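Local coordinates for periplasmic solute binding protein (Pectobacterium atrosepticum, PDB 4RY1), which probably binds a sugar in the periplasm and hands it to an ABC-type membrane transporter, as other bacterial solute-binding proteins do, at residues K136-D139 with E140-A143; T125-N129 with A130-Y134; F206-Y209 with K210-D214; R176-M179 with A180-G184; V217-D220 with Q221-S225. All blocks are in the same frame, centred on the assembly; numbering follows the deposited sequence.

Interaction 1: residues K136-D139 with E140-A143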
# COMPACT_ATOMS: atom_id res chain seq x y z
N LYS A 136 0.42 19.98 -10.57
CA LYS A 136 -0.01 20.37 -9.22
C LYS A 136 -1.55 20.25 -9.02
O LYS A 136 -2.02 20.15 -7.87
CB LYS A 136 0.56 21.77 -8.87
CG LYS A 136 2.06 21.73 -8.58
CD LYS A 136 2.62 23.05 -8.04
CE LYS A 136 3.49 23.77 -9.06
NZ LYS A 136 3.71 25.19 -8.69
N THR A 137 -2.30 20.24 -10.11
CA THR A 137 -3.77 20.12 -10.08
C THR A 137 -4.26 19.04 -11.01
O THR A 137 -3.51 18.59 -11.90
CB THR A 137 -4.45 21.40 -10.56
OG1 THR A 137 -4.09 21.62 -11.93
CG2 THR A 137 -4.02 22.56 -9.70
N TRP A 138 -5.49 18.61 -10.80
CA TRP A 138 -6.03 17.57 -11.64
C TRP A 138 -6.08 18.06 -13.10
O TRP A 138 -5.80 17.30 -14.03
CB TRP A 138 -7.37 17.09 -11.11
CG TRP A 138 -7.25 16.54 -9.74
CD1 TRP A 138 -7.55 17.18 -8.57
CD2 TRP A 138 -6.75 15.24 -9.38
NE1 TRP A 138 -7.28 16.36 -7.52
CE2 TRP A 138 -6.79 15.16 -7.98
CE3 TRP A 138 -6.27 14.14 -10.10
CZ2 TRP A 138 -6.39 14.03 -7.28
CZ3 TRP A 138 -5.88 13.01 -9.40
CH2 TRP A 138 -5.93 12.97 -8.01
N ASP A 139 -6.34 19.35 -13.31
CA ASP A 139 -6.31 19.92 -14.66
C ASP A 139 -5.04 19.71 -15.38
O ASP A 139 -5.03 19.36 -16.56
CB ASP A 139 -6.50 21.44 -14.62
CG ASP A 139 -7.89 21.80 -14.50
OD1 ASP A 139 -8.71 20.85 -14.60
OD2 ASP A 139 -8.17 23.00 -14.31
N GLU A 140 -3.95 20.01 -14.68
CA GLU A 140 -2.63 19.87 -15.27
C GLU A 140 -2.37 18.40 -15.57
O GLU A 140 -1.73 18.11 -16.56
CB GLU A 140 -1.54 20.46 -14.38
CG GLU A 140 -1.74 21.97 -14.19
CD GLU A 140 -0.84 22.63 -13.15
OE1 GLU A 140 -0.04 21.95 -12.45
OE2 GLU A 140 -0.95 23.88 -13.04
N LEU A 141 -2.86 17.49 -14.73
CA LEU A 141 -2.65 16.07 -14.99
C LEU A 141 -3.33 15.68 -16.31
O LEU A 141 -2.70 15.10 -17.19
CB LEU A 141 -3.14 15.20 -13.82
CG LEU A 141 -2.97 13.70 -14.08
CD1 LEU A 141 -1.49 13.32 -14.22
CD2 LEU A 141 -3.63 12.89 -12.98
N PHE A 142 -4.62 16.01 -16.43
CA PHE A 142 -5.38 15.67 -17.65
C PHE A 142 -4.77 16.31 -18.88
O PHE A 142 -4.72 15.70 -19.94
CB PHE A 142 -6.86 16.04 -17.51
CG PHE A 142 -7.59 15.20 -16.50
CD1 PHE A 142 -7.70 13.83 -16.67
CD2 PHE A 142 -8.17 15.78 -15.37
CE1 PHE A 142 -8.35 13.05 -15.74
CE2 PHE A 142 -8.82 15.00 -14.44
CZ PHE A 142 -8.92 13.64 -14.63
N ALA A 143 -4.31 17.55 -18.72
CA ALA A 143 -3.75 18.30 -19.84
C ALA A 143 -2.38 17.73 -20.30
O ALA A 143 -2.00 17.88 -21.45
CB ALA A 143 -3.64 19.78 -19.49
O HOH W 1 -3.98 24.33 -12.80
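At the N-cap of helix 138-152, T137 OG1 caps E140 N, while the E140 carboxylate reaches back one residue further, to K136 N. T137 stands just before the first turn, and its OG1 accepts the backbone N-H of E140, with T137 OG1 3.2 Å from E140 N. A chi1 of 63° sets OG1 between the backbone N and the carbonyl carbon, facing the amides at the start of the helix. The side chain of E140 returns toward the cap: E140 CG passes 3.3 Å from T137 OG1, and the chain, extended beyond CG, delivers OE1 to the backbone N of K136. That bond, 2.8 Å from K136 N to E140 OE1, is nearly straight at 170° and meets the oxygen nearly along its C-O axis. The other carboxylate oxygen, OE2, takes a hydrogen bond from a water that also lies 2.8 Å from T137 OG1, so the cap hydroxyl, the carboxylate and the water close a small polar ring on the exposed side of the turn. The carboxylate near the helix start probably also interacts favourably with the helix dipole.

The inner side is apolar. W138 and L141 run side by side, CE3 of W138 4.1 Å from CD2 of L141, while CB of W138 meets CE2 of F142. Buried W138 donates NE1 to Q181 of helix 169-183 and sets its ring edge-to-face with Y178 of the same helix and with F208 of helix 199-214. L141 and F142 pack on L212 of helix 199-214, and the first turn of helix 138-152 thus packs against both helices.

Interaction 2: residues T125-N129 with A130-Y134. With GOL (glycerol), chain D.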
# COMPACT_ATOMS: atom_id res chain seq x y z
N THR A 125 13.04 11.91 -16.82
CA THR A 125 13.53 11.97 -18.20
C THR A 125 12.37 12.09 -19.18
O THR A 125 12.34 12.94 -20.07
CB THR A 125 14.41 10.75 -18.53
OG1 THR A 125 15.46 10.67 -17.56
CG2 THR A 125 15.03 10.85 -19.92
N THR A 126 11.39 11.23 -19.00
CA THR A 126 10.21 11.25 -19.87
C THR A 126 9.39 12.55 -19.81
O THR A 126 9.03 13.11 -20.84
CB THR A 126 9.30 10.05 -19.58
OG1 THR A 126 10.10 8.86 -19.56
CG2 THR A 126 8.25 9.95 -20.66
N TRP A 127 9.10 13.03 -18.60
CA TRP A 127 8.37 14.30 -18.44
C TRP A 127 9.13 15.49 -19.08
O TRP A 127 8.53 16.34 -19.75
CB TRP A 127 8.11 14.57 -16.94
CG TRP A 127 6.95 13.74 -16.41
CD1 TRP A 127 6.99 12.41 -16.01
CD2 TRP A 127 5.58 14.16 -16.27
NE1 TRP A 127 5.74 12.01 -15.61
CE2 TRP A 127 4.86 13.06 -15.76
CE3 TRP A 127 4.89 15.36 -16.51
CZ2 TRP A 127 3.49 13.10 -15.50
CZ3 TRP A 127 3.51 15.40 -16.24
CH2 TRP A 127 2.84 14.28 -15.75
N ASP A 128 10.44 15.51 -18.88
CA ASP A 128 11.34 16.53 -19.48
C ASP A 128 11.33 16.43 -21.02
O ASP A 128 11.24 17.44 -21.71
CB ASP A 128 12.78 16.39 -18.94
CG ASP A 128 12.94 16.92 -17.52
OD1 ASP A 128 12.00 17.56 -17.00
OD2 ASP A 128 14.02 16.69 -16.93
N ASN A 129 11.37 15.21 -21.55
CA ASN A 129 11.29 14.99 -23.01
C ASN A 129 9.94 15.45 -23.61
O ASN A 129 9.89 15.98 -24.72
CB ASN A 129 11.58 13.53 -23.38
CG ASN A 129 13.03 13.13 -23.15
OD1 ASN A 129 13.92 13.98 -22.95
ND2 ASN A 129 13.30 11.84 -23.22
N ALA A 130 8.86 15.22 -22.87
CA ALA A 130 7.53 15.75 -23.25
C ALA A 130 7.40 17.27 -23.13
O ALA A 130 6.49 17.86 -23.71
CB ALA A 130 6.44 15.09 -22.42
N GLY A 131 8.26 17.89 -22.31
CA GLY A 131 8.19 19.33 -22.01
C GLY A 131 7.08 19.75 -21.05
O GLY A 131 6.61 20.89 -21.08
N VAL A 132 6.67 18.82 -20.19
CA VAL A 132 5.59 19.05 -19.25
C VAL A 132 6.14 19.01 -17.83
O VAL A 132 6.90 18.11 -17.45
CB VAL A 132 4.47 18.00 -19.42
CG1 VAL A 132 3.30 18.30 -18.50
CG2 VAL A 132 3.99 17.97 -20.87
N ALA A 133 5.77 20.02 -17.06
CA ALA A 133 6.07 20.06 -15.64
C ALA A 133 5.18 19.08 -14.88
O ALA A 133 4.05 18.82 -15.27
CB ALA A 133 5.86 21.47 -15.11
N TYR A 134 5.69 18.59 -13.76
CA TYR A 134 4.87 17.69 -12.94
C TYR A 134 3.62 18.46 -12.50
O TYR A 134 3.71 19.63 -12.12
CB TYR A 134 5.60 17.19 -11.68
CG TYR A 134 6.85 16.37 -11.87
CD1 TYR A 134 7.03 15.54 -12.98
CD2 TYR A 134 7.85 16.39 -10.91
CE1 TYR A 134 8.18 14.78 -13.12
CE2 TYR A 134 9.00 15.63 -11.04
CZ TYR A 134 9.17 14.84 -12.16
OH TYR A 134 10.32 14.10 -12.29
C1 GOL D . 11.55 18.06 -12.08
O1 GOL D . 12.77 17.34 -12.21
C2 GOL D . 11.11 18.63 -13.43
O2 GOL D . 12.02 18.27 -14.47
C3 GOL D . 9.70 18.13 -13.74
O3 GOL D . 8.78 19.17 -13.36
O HOH W 2 9.60 18.88 -17.45
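W127 and Y134 make the dense side of this turn, an edge-to-face aromatic pair in which the tyrosine edge points at the five-membered ring of the indole. Their planes stand at 82°, with Y134 CE1 3.7 Å from W127 CG. V132 fills in further along the same indole: with CG1 anti to its backbone N (chi1 -176°), that methyl lies 3.7 Å from W127 CZ3. W127 also bonds through NE1 to the carbonyl of A244 and packs edge-to-face on F148 of helix 138-152.

The backbone ends helix 124-130 in a Schellman motif. G131 takes a positive phi of 75°; V132 N donates to W127 O at 3.1 Å, and G131 N to D128 O, also at 3.1 Å, from above the carbonyl plane. The chain then passes the indole edge, where V132 O sits, bringing the Y134 ring over its face.

The looser side is polar and lined by small molecules. A water donates to both D128 OD1 and V132 O. A glycerol, probably from the crystallisation liquor, donates from O2 to D128 OD1 at 2.6 Å and accepts the N-H of Y134 on its O3. Its C3 lies over the centre of one face of the Y134 ring. The hydroxyl of Y134 is held by E267, and D128 forms a salt bridge with K124.

Interaction 3: residues F206-Y209 with K210-D214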
# COMPACT_ATOMS: atom_id res chain seq x y z
N PHE A 206 -16.42 6.78 -11.82
CA PHE A 206 -16.18 6.13 -13.12
C PHE A 206 -15.87 7.14 -14.22
O PHE A 206 -15.02 6.89 -15.09
CB PHE A 206 -17.30 5.17 -13.50
CG PHE A 206 -17.22 3.86 -12.79
CD1 PHE A 206 -16.42 2.83 -13.26
CD2 PHE A 206 -17.89 3.69 -11.58
CE1 PHE A 206 -16.35 1.62 -12.57
CE2 PHE A 206 -17.80 2.50 -10.88
CZ PHE A 206 -17.04 1.46 -11.37
N GLY A 207 -16.52 8.30 -14.18
CA GLY A 207 -16.19 9.37 -15.13
C GLY A 207 -14.75 9.85 -15.04
O GLY A 207 -14.12 10.18 -16.03
N PHE A 208 -14.23 9.88 -13.82
CA PHE A 208 -12.84 10.28 -13.53
C PHE A 208 -11.87 9.28 -14.21
O PHE A 208 -10.90 9.69 -14.88
CB PHE A 208 -12.66 10.33 -12.02
CG PHE A 208 -11.25 10.59 -11.55
CD1 PHE A 208 -10.76 11.88 -11.42
CD2 PHE A 208 -10.42 9.53 -11.20
CE1 PHE A 208 -9.47 12.11 -10.97
CE2 PHE A 208 -9.13 9.77 -10.74
CZ PHE A 208 -8.66 11.05 -10.62
N TYR A 209 -12.15 7.99 -14.06
CA TYR A 209 -11.40 6.95 -14.78
C TYR A 209 -11.46 7.14 -16.32
O TYR A 209 -10.44 7.14 -17.01
CB TYR A 209 -11.89 5.54 -14.41
CG TYR A 209 -11.14 4.51 -15.21
CD1 TYR A 209 -9.87 4.11 -14.83
CD2 TYR A 209 -11.66 3.96 -16.37
CE1 TYR A 209 -9.15 3.19 -15.56
CE2 TYR A 209 -10.95 3.05 -17.12
CZ TYR A 209 -9.70 2.65 -16.70
OH TYR A 209 -8.99 1.75 -17.47
N LYS A 210 -12.67 7.34 -16.83
CA LYS A 210 -12.88 7.45 -18.26
C LYS A 210 -12.09 8.65 -18.76
O LYS A 210 -11.47 8.61 -19.82
CB LYS A 210 -14.38 7.55 -18.54
CG LYS A 210 -14.79 7.30 -19.99
CD LYS A 210 -16.18 7.84 -20.28
CE LYS A 210 -16.67 7.44 -21.67
NZ LYS A 210 -15.95 8.11 -22.79
N LYS A 211 -12.08 9.72 -17.98
CA LYS A 211 -11.30 10.91 -18.34
C LYS A 211 -9.79 10.65 -18.38
O LYS A 211 -9.10 11.14 -19.24
CB LYS A 211 -11.58 12.09 -17.41
CG LYS A 211 -11.07 13.40 -18.01
CD LYS A 211 -11.56 14.61 -17.24
CE LYS A 211 -11.10 15.89 -17.90
NZ LYS A 211 -11.54 17.08 -17.12
N LEU A 212 -9.28 9.89 -17.43
CA LEU A 212 -7.87 9.55 -17.43
C LEU A 212 -7.48 8.82 -18.72
O LEU A 212 -6.46 9.11 -19.34
CB LEU A 212 -7.53 8.69 -16.20
CG LEU A 212 -7.57 9.39 -14.84
CD1 LEU A 212 -7.48 8.36 -13.73
CD2 LEU A 212 -6.43 10.37 -14.69
N VAL A 213 -8.33 7.87 -19.11
CA VAL A 213 -8.12 7.11 -20.34
C VAL A 213 -8.28 7.97 -21.60
O VAL A 213 -7.39 8.03 -22.45
CB VAL A 213 -9.03 5.88 -20.41
CG1 VAL A 213 -8.95 5.23 -21.77
CG2 VAL A 213 -8.60 4.87 -19.35
N ASP A 214 -9.42 8.64 -21.70
CA ASP A 214 -9.73 9.46 -22.88
C ASP A 214 -8.69 10.58 -23.10
O ASP A 214 -8.37 10.93 -24.25
CB ASP A 214 -11.14 10.07 -22.76
CG ASP A 214 -12.25 9.03 -22.89
OD1 ASP A 214 -12.01 7.88 -23.30
OD2 ASP A 214 -13.41 9.40 -22.58
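Apolar contacts one helical turn apart carry the packing between F208 and L212 and between Y209 and V213. CD1 of L212 approaches F208 CE2 to 3.7 Å, and the two side chains cross at a slant. In the second pair a single methyl does the touching: V213 CG2 lies 3.6 Å from Y209 CZ and almost as near to CE2 and OH, so it rests against the phenol end of the ring. Both aromatic residues hold CG opposite the backbone N (chi1 174° for F208 and 178° for Y209), which swings their rings along the helix toward the following turn.

Among the polar interactions, K210, K211, L212 and V213 each donate a backbone N-H to the carbonyl four residues earlier; the last of these, V213 N to Y209 O, measures 3.1 Å. On the exposed side, K210 forms a salt bridge with D214, K210 NZ to D214 OD2 2.9 Å, D214 OD2 receiving it on its syn lone pair. The lysine is extended as far as CE and bends only at chi4 (-70°) to bring the ammonium there. The hydroxyl of buried Y209 is satisfied by D385 of helix 371-385.

Elsewhere in the fold, F208 stacks on Y178, L212 packs on V217 and I218, and F206 sits against helices 371-385 and 391-409. The pattern is that of an amphipathic alpha-helix, with i to i+4 pairing on its inward side and a lysine-aspartate bridge on its outer one.

Interaction 4: residues R176-M179 with A180-G184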
# COMPACT_ATOMS: atom_id res chain seq x y z
N ARG A 176 -10.58 8.02 -5.14
CA ARG A 176 -11.00 8.27 -3.75
C ARG A 176 -10.38 9.56 -3.20
O ARG A 176 -11.05 10.34 -2.50
CB ARG A 176 -10.63 7.10 -2.86
CG ARG A 176 -11.08 7.30 -1.42
CD ARG A 176 -9.95 7.17 -0.45
NE ARG A 176 -10.28 7.53 0.92
CZ ARG A 176 -9.62 8.43 1.63
NH1 ARG A 176 -8.55 9.02 1.12
NH2 ARG A 176 -10.00 8.70 2.87
N SER A 177 -9.10 9.78 -3.50
CA SER A 177 -8.38 10.95 -3.01
C SER A 177 -8.99 12.22 -3.65
O SER A 177 -9.28 13.22 -2.96
CB SER A 177 -6.87 10.83 -3.31
OG SER A 177 -6.10 11.85 -2.72
N TYR A 178 -9.23 12.15 -4.95
CA TYR A 178 -9.92 13.22 -5.67
C TYR A 178 -11.27 13.57 -5.03
O TYR A 178 -11.59 14.74 -4.77
CB TYR A 178 -10.15 12.82 -7.14
CG TYR A 178 -11.02 13.78 -7.94
CD1 TYR A 178 -10.49 14.96 -8.45
CD2 TYR A 178 -12.36 13.48 -8.21
CE1 TYR A 178 -11.28 15.83 -9.20
CE2 TYR A 178 -13.14 14.34 -8.97
CZ TYR A 178 -12.60 15.51 -9.46
OH TYR A 178 -13.36 16.40 -10.20
N MET A 179 -12.07 12.54 -4.78
CA MET A 179 -13.41 12.73 -4.22
C MET A 179 -13.37 13.23 -2.78
O MET A 179 -14.27 13.96 -2.34
CB MET A 179 -14.22 11.44 -4.31
CG MET A 179 -14.47 10.96 -5.74
SD MET A 179 -15.62 11.95 -6.78
CE MET A 179 -17.19 11.46 -6.04
N ALA A 180 -12.33 12.86 -2.04
CA ALA A 180 -12.17 13.36 -0.67
C ALA A 180 -11.85 14.86 -0.70
O ALA A 180 -12.37 15.63 0.11
CB ALA A 180 -11.08 12.62 0.07
N GLN A 181 -11.00 15.26 -1.63
CA GLN A 181 -10.68 16.68 -1.85
C GLN A 181 -11.91 17.48 -2.24
O GLN A 181 -12.12 18.59 -1.75
CB GLN A 181 -9.65 16.82 -2.96
CG GLN A 181 -8.30 16.29 -2.55
CD GLN A 181 -7.30 16.38 -3.67
OE1 GLN A 181 -7.61 16.87 -4.76
NE2 GLN A 181 -6.09 15.92 -3.42
N LYS A 182 -12.70 16.89 -3.12
CA LYS A 182 -13.88 17.59 -3.68
C LYS A 182 -15.03 17.72 -2.70
O LYS A 182 -15.68 18.77 -2.60
CB LYS A 182 -14.41 16.85 -4.91
CG LYS A 182 -15.60 17.55 -5.55
CD LYS A 182 -15.69 17.24 -7.02
CE LYS A 182 -16.59 18.25 -7.71
NZ LYS A 182 -17.46 17.58 -8.72
N TYR A 183 -15.30 16.63 -2.02
CA TYR A 183 -16.48 16.50 -1.17
C TYR A 183 -16.22 16.32 0.32
O TYR A 183 -17.16 16.42 1.12
CB TYR A 183 -17.31 15.32 -1.65
CG TYR A 183 -17.86 15.46 -3.04
CD1 TYR A 183 -18.89 16.35 -3.31
CD2 TYR A 183 -17.36 14.69 -4.09
CE1 TYR A 183 -19.41 16.48 -4.58
CE2 TYR A 183 -17.87 14.82 -5.37
CZ TYR A 183 -18.90 15.72 -5.60
OH TYR A 183 -19.44 15.88 -6.84
N GLY A 184 -14.99 16.00 0.71
CA GLY A 184 -14.67 15.80 2.13
C GLY A 184 -15.32 14.57 2.74
O GLY A 184 -15.54 14.52 3.97
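M179 and Y183 meet one turn apart at the C-terminal end of helix 169-183, and the methionine can be followed outward from its backbone. CB carries the chain clear of the helix backbone. Beyond it the chain folds at chi2 (-71°) and again at chi3 (-75°), so that it curls alongside the tyrosine. SD reaches the edge of the Y183 ring, 5.2 Å from its centroid and in the ring plane, a Met-aromatic contact. At the tip, M179 CE makes the closest side-chain touch of this pair, 3.5 Å from Y183 CE2, while the two side chains point the same way.

The tyrosine is gripped from another direction by its neighbour in sequence. K182 CG lies over the centre of one ring face, 3.5 Å above the plane of Y183, and K182 NZ donates to Y183 OH at 3.2 Å. K182 NZ also forms a salt bridge with E204, whose carboxylate accepts from the hydroxyl of Y183 as well, tying both residues to helix 199-214. In the backbone, Y183 N donates to M179 O at 2.9 Å, and G184 leaves the helix with a positive phi.

Chemically, the contact joins a sulfur at the ring edge, with its methyl against CE2, to a lysine chain across the face of the phenol. The ring rotation is thereby restrained, and the shared glutamate probably favours a charged ammonium on K182.

Interaction 5: residues V217-D220 with Q221-S225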
# COMPACT_ATOMS: atom_id res chain seq x y z
N VAL A 217 -3.87 10.02 -20.14
CA VAL A 217 -3.07 10.09 -18.91
C VAL A 217 -2.55 8.71 -18.51
O VAL A 217 -1.40 8.55 -18.17
CB VAL A 217 -3.84 10.73 -17.74
CG1 VAL A 217 -2.98 10.75 -16.49
CG2 VAL A 217 -4.20 12.16 -18.09
N ILE A 218 -3.45 7.74 -18.55
CA ILE A 218 -3.12 6.34 -18.31
C ILE A 218 -3.53 5.49 -19.50
O ILE A 218 -4.46 5.83 -20.22
CB ILE A 218 -3.82 5.78 -17.05
CG1 ILE A 218 -5.33 5.63 -17.26
CG2 ILE A 218 -3.48 6.60 -15.81
CD1 ILE A 218 -6.06 5.07 -16.06
N PRO A 219 -2.85 4.35 -19.72
CA PRO A 219 -3.37 3.41 -20.71
C PRO A 219 -4.61 2.69 -20.22
O PRO A 219 -4.84 2.60 -19.01
CB PRO A 219 -2.24 2.38 -20.85
CG PRO A 219 -1.05 2.99 -20.19
CD PRO A 219 -1.63 3.84 -19.09
N ASP A 220 -5.37 2.16 -21.16
CA ASP A 220 -6.60 1.45 -20.83
C ASP A 220 -6.33 -0.01 -20.47
O ASP A 220 -5.19 -0.47 -20.47
CB ASP A 220 -7.65 1.62 -21.94
CG ASP A 220 -7.33 0.85 -23.20
OD1 ASP A 220 -6.35 0.08 -23.23
OD2 ASP A 220 -8.08 1.03 -24.18
N GLN A 221 -7.39 -0.74 -20.16
CA GLN A 221 -7.22 -2.12 -19.72
C GLN A 221 -6.88 -3.08 -20.88
O GLN A 221 -6.33 -4.16 -20.64
CB GLN A 221 -8.42 -2.62 -18.94
CG GLN A 221 -8.54 -1.94 -17.59
CD GLN A 221 -7.57 -2.55 -16.61
OE1 GLN A 221 -7.74 -3.70 -16.22
NE2 GLN A 221 -6.54 -1.80 -16.24
N ARG A 222 -7.20 -2.69 -22.11
CA ARG A 222 -6.76 -3.45 -23.29
C ARG A 222 -5.23 -3.43 -23.39
O ARG A 222 -4.59 -4.47 -23.61
CB ARG A 222 -7.36 -2.88 -24.58
CG ARG A 222 -8.88 -2.99 -24.69
CD ARG A 222 -9.32 -2.39 -26.01
NE ARG A 222 -10.72 -2.58 -26.35
CZ ARG A 222 -11.23 -3.63 -27.01
NH1 ARG A 222 -10.47 -4.67 -27.36
NH2 ARG A 222 -12.52 -3.64 -27.28
N TYR A 223 -4.66 -2.26 -23.15
CA TYR A 223 -3.19 -2.10 -23.15
C TYR A 223 -2.58 -3.04 -22.10
O TYR A 223 -1.68 -3.81 -22.39
CB TYR A 223 -2.82 -0.65 -22.87
CG TYR A 223 -1.36 -0.35 -22.68
CD1 TYR A 223 -0.74 -0.62 -21.47
CD2 TYR A 223 -0.63 0.28 -23.66
CE1 TYR A 223 0.59 -0.29 -21.25
CE2 TYR A 223 0.71 0.61 -23.46
CZ TYR A 223 1.32 0.31 -22.24
OH TYR A 223 2.64 0.65 -22.00
N PHE A 224 -3.07 -2.96 -20.87
CA PHE A 224 -2.46 -3.77 -19.81
C PHE A 224 -2.67 -5.26 -20.03
O PHE A 224 -1.77 -6.07 -19.77
CB PHE A 224 -2.87 -3.29 -18.42
CG PHE A 224 -2.21 -1.98 -18.07
CD1 PHE A 224 -0.85 -1.94 -17.79
CD2 PHE A 224 -2.93 -0.79 -18.12
CE1 PHE A 224 -0.22 -0.73 -17.55
CE2 PHE A 224 -2.30 0.42 -17.85
CZ PHE A 224 -0.94 0.45 -17.59
N SER A 225 -3.83 -5.63 -20.58
CA SER A 225 -4.10 -7.03 -20.86
C SER A 225 -3.13 -7.62 -21.85
O SER A 225 -2.86 -8.82 -21.80
CB SER A 225 -5.52 -7.21 -21.36
OG SER A 225 -6.45 -6.93 -20.31
O HOH W 3 -6.30 0.93 -17.26
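P219 and D220 lead in an extended conformation into the short helix 221-225, and F224 N closes the first turn on D220 O at 3.3 Å, with the donor in the carbonyl plane. D220 caps this turn with its side chain. Its CG lies between the backbone N and the carbonyl carbon (chi1 73°), which turns OD1 back to the Y223 amide, where D220 OD1 accepts from Y223 N at 2.9 Å. The bond runs nearly along the C-O axis of the carboxylate, at an N-H...O angle of 161°.

P219 is the apolar partner of the cap. Its CB sits over one face of the Y223 ring, 3.6 Å from the centroid, in a CH-pi contact offset toward the ring's rim. The same P219 CB touches F224 CE2 at 3.6 Å, and P219 CG meets F224 CZ at a like distance, so the pyrrolidine is lodged against both aromatic rings. The proline carbonyl lies at the edge of the F224 ring and also accepts from a water, which in turn receives a hydrogen bond from Q221 NE2. Further along, Q221 O takes both the N-H and the hydroxyl of S225, from opposite faces of its plane.

Q221 OE1 bonds Q382 and R222 NE the carbonyl of D385, linking the helix to helix 371-385. With D220 as N-cap, the packing of P219 just before it on F224 is a hydrophobic staple beside an aspartate N-cap, a common way to start a helix.

Overall arrangement
Along the chain the order is interaction 2, interaction 1, interaction 4, interaction 3 and interaction 5. Interactions 2 and 1 adjoin in sequence, the loop between helices 124-130 and 138-152 carrying the chain from one to the other, with centres about 14 Å apart. Interactions 1, 3 and 4 form a triangle of mutual contact, centres about 13 to 16 Å apart, where helices 138-152, 169-183 and 199-214 share an aromatic cluster of W138, Y178 and F208. Interaction 5 follows helix 199-214, its centre about 12 Å from that of interaction 3, and V217 also touches helix 138-152. Interactions 1, 3, 4 and 5 thus pack into one helical region, probably part of one lobe of the two-lobed binding protein, with interaction 2 adjoining through the loop.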